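Local coordinates for protein CpuTA1 (Curtobacterium pusillum, PDB 5K3W) that binds pyridoxal-5'-phosphate and belongs to the class IV aminotransferase family, a group of PLP-dependent enzymes, at residues G74-S79 and P86-A91; A91-A96 and A116-T121. All coordinates share one frame; numbering follows the deposited sequence.

How the contacts relate
Leaving strand 54-62 and the short strand 65-66, the chain enters helix 69-82, whose residues 74-79 meet segment 86-91 in contact 1; this closes a short loop between two successive helices. Helix 90-108 begins at once, so A91 belongs to both contacts. Its first turns, 91-96, pack in contact 2 on strand 114-121, reached after a longer excursion. The two loops follow one another in series and neither nest nor cross. Together they tie both helices to the antiparallel sheet containing strand 114-121. The contacts also touch directly: P88 lies against the indole of W93 and against L120, while L76 meets L118.

Contact 1: G74-S79 and P86-A91; sequences GRLAHS and PEPDAA. With PLP (pyridoxal-5'-phosphate), chain C.
P88 packs against L76 and A77 where the loop joining helix 69-82 to helix 90-108 folds back on the first helix, beside the antiparallel sheet of the class IV aminotransferase fold. The pyrrolidine ring lays its CG on the helix backbone, 3.6 Å from CA of A77, a close approach that the small alanine permits. L76 and the ring run alongside each other, pointing contrary ways, with CD2 of L76 4.0 Å from CB of P88; in this buried spot leucine also touches V55 of strand 54-62. A rigid proline suits the extended loop just ahead of the helix, and D89 follows as N-cap, its OD1 accepting a weak bond from the N of A91.

R75 leaves the same helix toward pyridoxal-5'-phosphate (PLP). From CB, CG lies anti to the backbone N (chi1 -169°), CD continues the extension, and a bend at chi3 (65°) carries NE and the guanidinium to the phosphate, which lies at the group's edge. E57 forms a salt bridge with NH2, and the carbonyl of A232 accepts from NH1, further fixing the group's rotation. At the tip, NH1 bonds both O4P and O3P of PLP, while NH2 reaches O3P at 2.9 Å.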
ATOM      1  N   GLY A  74     -15.779  -4.845 -13.593  1.00 20.65           N
ATOM      2  CA  GLY A  74     -16.267  -5.777 -12.595  1.00 16.17           C
ATOM      3  C   GLY A  74     -15.260  -5.987 -11.486  1.00 21.94           C
ATOM      4  O   GLY A  74     -15.622  -6.017 -10.304  1.00 23.31           O
ATOM      5  N   ARG A  75     -13.972  -6.105 -11.851  1.00 16.15           N
ATOM      6  CA  ARG A  75     -12.934  -6.350 -10.862  1.00 18.75           C
ATOM      7  C   ARG A  75     -12.624  -5.096 -10.062  1.00 20.00           C
ATOM      8  O   ARG A  75     -12.284  -5.193  -8.879  1.00 20.26           O
ATOM      9  CB  ARG A  75     -11.669  -6.897 -11.530  1.00 21.99           C
ATOM     10  CG  ARG A  75     -10.642  -7.422 -10.537  1.00 19.15           C
ATOM     11  CD  ARG A  75      -9.420  -8.018 -11.228  1.00 22.40           C
ATOM     12  NE  ARG A  75      -8.657  -7.028 -11.981  1.00 23.85           N
ATOM     13  CZ  ARG A  75      -7.672  -7.319 -12.830  1.00 23.99           C
ATOM     14  NH1 ARG A  75      -7.319  -8.581 -13.047  1.00 19.78           N
ATOM     15  NH2 ARG A  75      -7.032  -6.345 -13.464  1.00 21.46           N
ATOM     16  N   LEU A  76     -12.760  -3.916 -10.664  1.00 16.52           N
ATOM     17  CA  LEU A  76     -12.675  -2.692  -9.875  1.00 17.25           C
ATOM     18  C   LEU A  76     -13.664  -2.738  -8.719  1.00 24.64           C
ATOM     19  O   LEU A  76     -13.316  -2.430  -7.569  1.00 19.75           O
ATOM     20  CB  LEU A  76     -12.945  -1.480 -10.761  1.00 17.90           C
ATOM     21  CG  LEU A  76     -12.835  -0.104 -10.115  1.00 24.51           C
ATOM     22  CD1 LEU A  76     -11.350   0.304  -9.883  1.00 17.34           C
ATOM     23  CD2 LEU A  76     -13.573   0.895 -10.990  1.00 22.03           C
ATOM     24  N   ALA A  77     -14.904  -3.153  -9.017  1.00 16.52           N
ATOM     25  CA  ALA A  77     -15.954  -3.233  -8.005  1.00 21.81           C
ATOM     26  C   ALA A  77     -15.612  -4.266  -6.950  1.00 18.60           C
ATOM     27  O   ALA A  77     -15.820  -4.037  -5.752  1.00 19.93           O
ATOM     28  CB  ALA A  77     -17.300  -3.583  -8.660  1.00 14.46           C
ATOM     29  N   HIS A  78     -15.099  -5.418  -7.387  1.00 21.12           N
ATOM     30  CA  HIS A  78     -14.724  -6.476  -6.456  1.00 20.75           C
ATOM     31  C   HIS A  78     -13.598  -6.031  -5.519  1.00 19.46           C
ATOM     32  O   HIS A  78     -13.646  -6.297  -4.315  1.00 16.64           O
ATOM     33  CB  HIS A  78     -14.317  -7.715  -7.245  1.00 18.77           C
ATOM     34  CG  HIS A  78     -13.863  -8.843  -6.382  1.00 27.70           C
ATOM     35  ND1 HIS A  78     -14.720  -9.532  -5.550  1.00 31.00           N
ATOM     36  CD2 HIS A  78     -12.638  -9.390  -6.198  1.00 30.69           C
ATOM     37  CE1 HIS A  78     -14.045 -10.462  -4.900  1.00 28.60           C
ATOM     38  NE2 HIS A  78     -12.778 -10.398  -5.274  1.00 25.19           N
ATOM     39  N   SER A  79     -12.566  -5.366  -6.060  1.00 21.06           N
ATOM     40  CA  SER A  79     -11.509  -4.814  -5.216  1.00 16.05           C
ATOM     41  C   SER A  79     -12.078  -3.772  -4.272  1.00 18.23           C
ATOM     42  O   SER A  79     -11.779  -3.779  -3.072  1.00 18.03           O
ATOM     43  CB  SER A  79     -10.396  -4.206  -6.065  1.00 15.10           C
ATOM     44  OG  SER A  79      -9.851  -5.163  -6.961  1.00 16.33           O
ATOM     45  N   PRO A  86     -17.470   2.117  -1.230  1.00 24.05           N
ATOM     46  CA  PRO A  86     -18.778   2.066  -1.891  1.00 23.13           C
ATOM     47  C   PRO A  86     -18.641   1.535  -3.308  1.00 27.84           C
ATOM     48  O   PRO A  86     -17.570   1.551  -3.919  1.00 31.27           O
ATOM     49  CB  PRO A  86     -19.246   3.526  -1.889  1.00 23.06           C
ATOM     50  CG  PRO A  86     -18.322   4.239  -0.922  1.00 20.42           C
ATOM     51  CD  PRO A  86     -17.032   3.495  -0.965  1.00 20.72           C
ATOM     52  N   GLU A  87     -19.755   1.076  -3.828  1.00 26.21           N
ATOM     53  CA  GLU A  87     -19.822   0.505  -5.164  1.00 29.23           C
ATOM     54  C   GLU A  87     -19.444   1.535  -6.230  1.00 31.89           C
ATOM     55  O   GLU A  87     -20.131   2.560  -6.355  1.00 30.61           O
ATOM     56  CB  GLU A  87     -21.247   0.013  -5.375  1.00 34.36           C
ATOM     57  CG  GLU A  87     -21.488  -0.908  -6.535  1.00 44.25           C
ATOM     58  CD  GLU A  87     -22.809  -1.658  -6.378  1.00 56.59           C
ATOM     59  OE1 GLU A  87     -23.028  -2.644  -7.113  1.00 71.99           O
ATOM     60  OE2 GLU A  87     -23.624  -1.266  -5.511  1.00 47.77           O
ATOM     61  N   PRO A  88     -18.390   1.310  -7.021  1.00 25.57           N
ATOM     62  CA  PRO A  88     -18.115   2.227  -8.136  1.00 28.47           C
ATOM     63  C   PRO A  88     -19.272   2.234  -9.128  1.00 26.38           C
ATOM     64  O   PRO A  88     -19.830   1.191  -9.473  1.00 27.50           O
ATOM     65  CB  PRO A  88     -16.823   1.671  -8.758  1.00 20.43           C
ATOM     66  CG  PRO A  88     -16.718   0.280  -8.281  1.00 22.47           C
ATOM     67  CD  PRO A  88     -17.421   0.201  -6.962  1.00 24.53           C
ATOM     68  N   ASP A  89     -19.648   3.432  -9.561  1.00 27.84           N
ATOM     69  CA  ASP A  89     -20.713   3.610 -10.552  1.00 28.24           C
ATOM     70  C   ASP A  89     -20.193   3.155 -11.911  1.00 26.33           C
ATOM     71  O   ASP A  89     -19.533   3.916 -12.624  1.00 29.50           O
ATOM     72  CB  ASP A  89     -21.148   5.072 -10.585  1.00 32.44           C
ATOM     73  CG  ASP A  89     -22.464   5.287 -11.319  1.00 39.18           C
ATOM     74  OD1 ASP A  89     -22.766   4.547 -12.285  1.00 39.23           O
ATOM     75  OD2 ASP A  89     -23.195   6.220 -10.921  1.00 35.66           O
ATOM     76  N   ALA A  90     -20.484   1.900 -12.274  1.00 24.41           N
ATOM     77  CA  ALA A  90     -19.859   1.306 -13.454  1.00 24.39           C
ATOM     78  C   ALA A  90     -20.116   2.131 -14.708  1.00 23.37           C
ATOM     79  O   ALA A  90     -19.255   2.205 -15.590  1.00 23.83           O
ATOM     80  CB  ALA A  90     -20.352  -0.134 -13.644  1.00 18.85           C
ATOM     81  N   ALA A  91     -21.286   2.770 -14.796  1.00 23.18           N
ATOM     82  CA  ALA A  91     -21.648   3.524 -15.991  1.00 22.54           C
ATOM     83  C   ALA A  91     -20.887   4.839 -16.088  1.00 20.78           C
ATOM     84  O   ALA A  91     -20.678   5.348 -17.192  1.00 29.02           O
ATOM     85  CB  ALA A  91     -23.154   3.788 -16.011  1.00 14.45           C
TER
HETATM   86  N1  PLP C 401      -1.681  -9.812 -10.294  1.00 28.40           N
HETATM   87  C2  PLP C 401      -1.599  -8.533  -9.827  1.00 30.06           C
HETATM   88  C2A PLP C 401      -1.144  -8.259  -8.406  1.00 16.89           C
HETATM   89  C3  PLP C 401      -1.951  -7.485 -10.657  1.00 23.95           C
HETATM   90  O3  PLP C 401      -1.866  -6.186 -10.136  1.00 18.43           O
HETATM   91  C4  PLP C 401      -2.382  -7.737 -11.937  1.00 26.31           C
HETATM   92  C4A PLP C 401      -2.753  -6.643 -12.902  1.00 23.24           C
HETATM   93  C5  PLP C 401      -2.459  -9.012 -12.407  1.00 26.73           C
HETATM   94  C6  PLP C 401      -2.109 -10.056 -11.567  1.00 28.17           C
HETATM   95  C5A PLP C 401      -2.915  -9.270 -13.839  1.00 21.88           C
HETATM   96  O4P PLP C 401      -4.206  -8.752 -14.104  1.00 22.44           O
HETATM   97  P   PLP C 401      -4.601  -8.270 -15.572  1.00 25.49           P
HETATM   98  O1P PLP C 401      -4.286  -9.345 -16.589  1.00 20.55           O
HETATM   99  O2P PLP C 401      -3.883  -6.995 -15.940  1.00 19.41           O
HETATM  100  O3P PLP C 401      -6.086  -8.020 -15.630  1.00 20.08           O

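Contact 2: A91-A96 and A116-T121; sequences AVWREA and AKLILT
Helix 91-96 and strand 116-121 run roughly antiparallel, their axes inclined at 148° and 10.6 Å apart at closest approach, with W93 facing L118 across the gap. This is helix-on-sheet packing in the class IV aminotransferase fold: the start of helix 90-108 rests on one face of an antiparallel sheet in which strand 114-121 lies between strands 54-62 and 131-138. About 10 Å is the usual spacing of a helix on a sheet, and here W93 spans much of it with the six-membered part of its indole. Its CG stands anti to the carbonyl carbon (chi1 -74°), which directs the ring system toward the strand.

L118 and L120, two residues apart and therefore on the same face of the strand, receive the ring. L118 lies alongside the indole, pointing back toward the helix, its CB 3.8 Å from CZ3 of W93 and its CG equally near CE3. L120 is set crosswise to the tryptophan and presents its CB to CZ2 at 4.0 Å. Leucines suit this buried face, giving the flat indole apolar carbons to rest against. I119 points its side chain the other way, where it packs on T50 of the second subunit. The indole's polar NE1 is satisfied by the carbonyl oxygen of P12. At the ring's far edge, near its plane, CH2 of W93 lies 3.4 Å from O of I119.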
ATOM      1  N   ALA A  91     -21.286   2.770 -14.796  1.00 23.18           N
ATOM      2  CA  ALA A  91     -21.648   3.524 -15.991  1.00 22.54           C
ATOM      3  C   ALA A  91     -20.887   4.839 -16.088  1.00 20.78           C
ATOM      4  O   ALA A  91     -20.678   5.348 -17.192  1.00 29.02           O
ATOM      5  CB  ALA A  91     -23.154   3.788 -16.011  1.00 14.45           C
ATOM      6  N   VAL A  92     -20.500   5.420 -14.953  1.00 20.14           N
ATOM      7  CA  VAL A  92     -19.652   6.606 -14.982  1.00 23.47           C
ATOM      8  C   VAL A  92     -18.232   6.226 -15.388  1.00 27.96           C
ATOM      9  O   VAL A  92     -17.622   6.865 -16.253  1.00 22.70           O
ATOM     10  CB  VAL A  92     -19.669   7.317 -13.619  1.00 29.41           C
ATOM     11  CG1 VAL A  92     -18.684   8.477 -13.622  1.00 23.71           C
ATOM     12  CG2 VAL A  92     -21.069   7.802 -13.294  1.00 24.74           C
ATOM     13  N   TRP A  93     -17.690   5.172 -14.773  1.00 19.02           N
ATOM     14  CA  TRP A  93     -16.326   4.766 -15.085  1.00 23.68           C
ATOM     15  C   TRP A  93     -16.195   4.324 -16.545  1.00 25.69           C
ATOM     16  O   TRP A  93     -15.226   4.686 -17.232  1.00 20.19           O
ATOM     17  CB  TRP A  93     -15.889   3.660 -14.126  1.00 19.29           C
ATOM     18  CG  TRP A  93     -15.598   4.164 -12.754  1.00 17.85           C
ATOM     19  CD1 TRP A  93     -16.434   4.133 -11.671  1.00 19.60           C
ATOM     20  CD2 TRP A  93     -14.380   4.784 -12.306  1.00 16.90           C
ATOM     21  NE1 TRP A  93     -15.812   4.694 -10.581  1.00 21.09           N
ATOM     22  CE2 TRP A  93     -14.550   5.099 -10.941  1.00 18.03           C
ATOM     23  CE3 TRP A  93     -13.159   5.092 -12.928  1.00 17.89           C
ATOM     24  CZ2 TRP A  93     -13.542   5.713 -10.180  1.00 20.84           C
ATOM     25  CZ3 TRP A  93     -12.155   5.702 -12.176  1.00 20.39           C
ATOM     26  CH2 TRP A  93     -12.354   6.010 -10.815  1.00 19.63           C
ATOM     27  N   ARG A  94     -17.169   3.554 -17.042  1.00 17.86           N
ATOM     28  CA  ARG A  94     -17.151   3.170 -18.451  1.00 20.80           C
ATOM     29  C   ARG A  94     -17.128   4.406 -19.341  1.00 22.65           C
ATOM     30  O   ARG A  94     -16.268   4.550 -20.219  1.00 21.06           O
ATOM     31  CB  ARG A  94     -18.362   2.294 -18.769  1.00 16.75           C
ATOM     32  CG  ARG A  94     -18.448   1.890 -20.228  1.00 19.76           C
ATOM     33  CD  ARG A  94     -19.701   1.078 -20.532  1.00 16.94           C
ATOM     34  NE  ARG A  94     -19.846  -0.085 -19.658  1.00 22.19           N
ATOM     35  CZ  ARG A  94     -20.836  -0.256 -18.778  1.00 24.40           C
ATOM     36  NH1 ARG A  94     -21.797   0.652 -18.648  1.00 16.89           N
ATOM     37  NH2 ARG A  94     -20.873  -1.352 -18.033  1.00 24.25           N
ATOM     38  N   GLU A  95     -18.062   5.325 -19.107  1.00 24.75           N
ATOM     39  CA  GLU A  95     -18.112   6.543 -19.900  1.00 22.22           C
ATOM     40  C   GLU A  95     -16.816   7.327 -19.766  1.00 22.41           C
ATOM     41  O   GLU A  95     -16.306   7.870 -20.756  1.00 18.19           O
ATOM     42  CB  GLU A  95     -19.321   7.385 -19.480  1.00 18.06           C
ATOM     43  CG  GLU A  95     -20.643   6.914 -20.106  1.00 22.42           C
ATOM     44  CD  GLU A  95     -20.813   7.382 -21.559  1.00 27.12           C
ATOM     45  OE1 GLU A  95     -20.818   8.608 -21.781  1.00 32.87           O
ATOM     46  OE2 GLU A  95     -20.925   6.537 -22.478  1.00 25.04           O
ATOM     47  N   ALA A  96     -16.256   7.377 -18.550  1.00 18.71           N
ATOM     48  CA  ALA A  96     -15.030   8.134 -18.326  1.00 19.76           C
ATOM     49  C   ALA A  96     -13.875   7.563 -19.137  1.00 19.40           C
ATOM     50  O   ALA A  96     -13.097   8.318 -19.726  1.00 18.09           O
ATOM     51  CB  ALA A  96     -14.673   8.161 -16.839  1.00 15.41           C
ATOM     52  N   ALA A 116      -5.301   2.864 -20.156  1.00 15.63           N
ATOM     53  CA  ALA A 116      -6.135   3.663 -19.283  1.00 13.47           C
ATOM     54  C   ALA A 116      -5.928   3.146 -17.874  1.00 17.91           C
ATOM     55  O   ALA A 116      -5.876   1.930 -17.650  1.00 21.24           O
ATOM     56  CB  ALA A 116      -7.611   3.569 -19.676  1.00 11.96           C
ATOM     57  N   LYS A 117      -5.770   4.063 -16.934  1.00 18.30           N
ATOM     58  CA  LYS A 117      -5.588   3.710 -15.535  1.00 21.22           C
ATOM     59  C   LYS A 117      -6.722   4.319 -14.728  1.00 17.14           C
ATOM     60  O   LYS A 117      -6.992   5.520 -14.840  1.00 16.75           O
ATOM     61  CB  LYS A 117      -4.229   4.187 -15.005  1.00 22.02           C
ATOM     62  CG  LYS A 117      -4.062   3.944 -13.492  1.00 30.23           C
ATOM     63  CD  LYS A 117      -2.600   3.841 -13.068  1.00 34.29           C
ATOM     64  CE  LYS A 117      -2.086   2.423 -13.245  1.00 41.30           C
ATOM     65  NZ  LYS A 117      -0.671   2.288 -12.792  1.00 45.11           N
ATOM     66  N   LEU A 118      -7.384   3.490 -13.929  1.00 15.73           N
ATOM     67  CA  LEU A 118      -8.495   3.921 -13.091  1.00 19.44           C
ATOM     68  C   LEU A 118      -8.035   3.914 -11.642  1.00 18.30           C
ATOM     69  O   LEU A 118      -7.482   2.914 -11.170  1.00 16.83           O
ATOM     70  CB  LEU A 118      -9.717   3.007 -13.262  1.00 12.62           C
ATOM     71  CG  LEU A 118     -10.476   2.908 -14.593  1.00 15.75           C
ATOM     72  CD1 LEU A 118      -9.567   2.591 -15.788  1.00 15.54           C
ATOM     73  CD2 LEU A 118     -11.605   1.862 -14.484  1.00 12.34           C
ATOM     74  N   ILE A 119      -8.271   5.015 -10.935  1.00 13.08           N
ATOM     75  CA  ILE A 119      -7.822   5.138  -9.559  1.00 13.69           C
ATOM     76  C   ILE A 119      -8.987   5.605  -8.700  1.00 17.39           C
ATOM     77  O   ILE A 119      -9.551   6.677  -8.940  1.00 14.64           O
ATOM     78  CB  ILE A 119      -6.622   6.086  -9.434  1.00 15.40           C
ATOM     79  CG1 ILE A 119      -5.411   5.447 -10.118  1.00 13.38           C
ATOM     80  CG2 ILE A 119      -6.329   6.390  -7.970  1.00 12.25           C
ATOM     81  CD1 ILE A 119      -4.223   6.340 -10.181  1.00 17.65           C
ATOM     82  N   LEU A 120      -9.334   4.804  -7.692  1.00 18.21           N
ATOM     83  CA  LEU A 120     -10.440   5.093  -6.788  1.00 19.47           C
ATOM     84  C   LEU A 120      -9.941   4.995  -5.353  1.00 16.82           C
ATOM     85  O   LEU A 120      -9.477   3.931  -4.930  1.00 18.44           O
ATOM     86  CB  LEU A 120     -11.602   4.124  -7.023  1.00 19.26           C
ATOM     87  CG  LEU A 120     -12.789   4.153  -6.047  1.00 17.98           C
ATOM     88  CD1 LEU A 120     -13.367   5.536  -5.958  1.00 20.14           C
ATOM     89  CD2 LEU A 120     -13.855   3.165  -6.497  1.00 23.11           C
ATOM     90  N   THR A 121     -10.049   6.087  -4.602  1.00 13.63           N
ATOM     91  CA  THR A 121      -9.573   6.123  -3.219  1.00 23.20           C
ATOM     92  C   THR A 121     -10.713   6.462  -2.260  1.00 20.50           C
ATOM     93  O   THR A 121     -11.802   6.885  -2.663  1.00 26.81           O
ATOM     94  CB  THR A 121      -8.443   7.146  -3.029  1.00 16.16           C
ATOM     95  OG1 THR A 121      -9.017   8.450  -2.909  1.00 23.09           O
ATOM     96  CG2 THR A 121      -7.471   7.127  -4.209  1.00 14.41           C
TER